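Local coordinates for metallo-beta-lactamase domain-containing protein (PDB 2AZ4) that is of unknown function but carries a metallo-beta-lactamase fold with two bound zinc ions and may, like its relatives, act as an RNA exonuclease, at residues Q255-N259 with Y328-V333. Numbering follows the deposited sequence.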
# COMPACT_ATOMS: atom_id res chain seq x y z
N GLN A 255 -1.47 -30.14 10.13
CA GLN A 255 -1.42 -28.75 10.54
C GLN A 255 -1.32 -27.89 9.29
O GLN A 255 -0.50 -28.15 8.41
CB GLN A 255 -0.24 -28.49 11.47
CG GLN A 255 -0.14 -27.03 11.91
CD GLN A 255 0.88 -26.85 13.03
OE1 GLN A 255 2.06 -26.93 12.80
NE2 GLN A 255 0.40 -26.60 14.24
N ILE A 256 -2.20 -26.89 9.20
CA ILE A 256 -2.10 -25.89 8.12
C ILE A 256 -2.12 -24.48 8.70
O ILE A 256 -3.01 -24.14 9.47
CB ILE A 256 -3.25 -26.00 7.10
CG1 ILE A 256 -3.42 -27.46 6.63
CG2 ILE A 256 -2.97 -25.04 5.90
CD1 ILE A 256 -4.62 -27.67 5.72
N THR A 257 -1.15 -23.67 8.29
CA THR A 257 -1.03 -22.30 8.76
C THR A 257 -0.77 -21.39 7.57
O THR A 257 -0.43 -21.86 6.49
CB THR A 257 0.11 -22.15 9.81
OG1 THR A 257 1.34 -22.55 9.23
CG2 THR A 257 -0.17 -23.02 11.03
N PHE A 258 -0.91 -20.09 7.77
CA PHE A 258 -0.70 -19.16 6.68
C PHE A 258 -0.31 -17.81 7.25
O PHE A 258 -0.34 -17.61 8.47
CB PHE A 258 -1.99 -19.03 5.85
CG PHE A 258 -3.04 -18.15 6.48
CD1 PHE A 258 -3.29 -16.88 5.99
CD2 PHE A 258 -3.76 -18.59 7.60
CE1 PHE A 258 -4.25 -16.06 6.58
CE2 PHE A 258 -4.73 -17.77 8.21
CZ PHE A 258 -4.97 -16.52 7.69
N ASN A 259 0.04 -16.89 6.37
CA ASN A 259 0.16 -15.48 6.75
C ASN A 259 -0.07 -14.61 5.53
O ASN A 259 0.09 -15.08 4.40
CB ASN A 259 1.49 -15.19 7.44
CG ASN A 259 1.49 -13.84 8.21
OD1 ASN A 259 0.45 -13.26 8.50
ND2 ASN A 259 2.67 -13.37 8.55
N TYR A 328 -8.31 -26.22 12.59
CA TYR A 328 -8.02 -24.83 12.30
C TYR A 328 -7.11 -24.58 11.11
O TYR A 328 -6.20 -25.37 10.83
CB TYR A 328 -7.40 -24.14 13.53
CG TYR A 328 -8.25 -24.29 14.76
CD1 TYR A 328 -9.47 -23.62 14.87
CD2 TYR A 328 -7.83 -25.10 15.81
CE1 TYR A 328 -10.27 -23.76 15.99
CE2 TYR A 328 -8.62 -25.26 16.95
CZ TYR A 328 -9.82 -24.58 17.03
OH TYR A 328 -10.59 -24.71 18.15
N LEU A 329 -7.37 -23.45 10.44
CA LEU A 329 -6.38 -22.82 9.61
C LEU A 329 -6.00 -21.59 10.42
O LEU A 329 -6.85 -20.74 10.67
CB LEU A 329 -6.98 -22.43 8.25
CG LEU A 329 -6.10 -21.48 7.42
CD1 LEU A 329 -4.90 -22.20 6.78
CD2 LEU A 329 -6.89 -20.70 6.38
N TRP A 330 -4.75 -21.49 10.85
CA TRP A 330 -4.35 -20.34 11.68
C TRP A 330 -3.19 -19.51 11.17
O TRP A 330 -2.34 -19.99 10.43
CB TRP A 330 -4.15 -20.73 13.14
CG TRP A 330 -3.07 -21.78 13.46
CD1 TRP A 330 -3.20 -23.14 13.37
CD2 TRP A 330 -1.75 -21.54 13.99
NE1 TRP A 330 -2.04 -23.76 13.80
CE2 TRP A 330 -1.13 -22.80 14.17
CE3 TRP A 330 -1.03 -20.37 14.31
CZ2 TRP A 330 0.18 -22.94 14.67
CZ3 TRP A 330 0.30 -20.51 14.80
CH2 TRP A 330 0.88 -21.78 14.99
N GLN A 331 -3.17 -18.24 11.55
CA GLN A 331 -2.19 -17.31 11.04
C GLN A 331 -0.92 -17.42 11.89
O GLN A 331 -0.93 -17.06 13.08
CB GLN A 331 -2.75 -15.88 11.08
CG GLN A 331 -1.75 -14.76 10.73
CD GLN A 331 -2.32 -13.36 10.96
OE1 GLN A 331 -3.30 -13.19 11.67
NE2 GLN A 331 -1.68 -12.32 10.35
N VAL A 332 0.17 -17.89 11.31
CA VAL A 332 1.44 -17.95 12.07
C VAL A 332 2.30 -16.74 11.70
O VAL A 332 2.46 -16.43 10.51
CB VAL A 332 2.21 -19.28 11.84
CG1 VAL A 332 2.47 -19.52 10.35
CG2 VAL A 332 3.52 -19.33 12.64
N VAL A 333 2.81 -16.04 12.71
CA VAL A 333 3.55 -14.78 12.50
C VAL A 333 5.01 -14.80 13.03
O VAL A 333 5.81 -13.91 12.70
CB VAL A 333 2.79 -13.57 13.10
CG1 VAL A 333 1.43 -13.42 12.41
CG2 VAL A 333 2.62 -13.72 14.64
O HOH W 1 -3.88 -26.52 11.76
O HOH W 2 4.65 -15.54 8.11
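Gln255 brings the amide end of its side chain to the indole edge of Trp330. Gln255 NE2 lies in the ring plane, 3.7 Å from Trp330 CZ2, and the amide plane stands steeply to the ring, 77° from it. Gln255 OE1 is bonded to Gln340 N. Ile256 N donates to a water that lies by Tyr328 O, and Ile256 O takes a weak bond from Trp330 N. Ile256 CG2 packs on Leu329 CD1 at 3.5 Å. Thr257 lies beside Trp330, and both side chains point the same way. Thr257 CG2 sits over the indole face, 3.5 Å from the centroid of the five-membered ring of Trp330, a CH-pi contact. Thr257 OG1 lies between the backbone N and the carbonyl carbon and touches Val332 CG1. Both backbone polar atoms of Phe258 face the neighbouring segment 328-333: Phe258 N donates to Trp330 O at 3.0 Å, and Phe258 O accepts from Val332 N at 2.9 Å. The ring leans toward strand 328-331 (chi1 78°), and Phe258 CD2 meets Leu329 CG at 3.7 Å. Asn259 OD1 accepts a nearly straight bond from Gln331 NE2 at 3.0 Å. The donor lies tilted 24° from the carbonyl plane of Asn259, while OD1 stays in the amide plane of Gln331. Gln331 OE1 is held by Glu282 N, so both ends of that amide are fixed. Helix 318-323 packs on Trp330. Strands 256-260 and 328-331 are adjacent inner strands of a six-stranded parallel sheet, flanked by 344-348 and 278-282, in a parallel alpha/beta domain set apart from the two zinc ions.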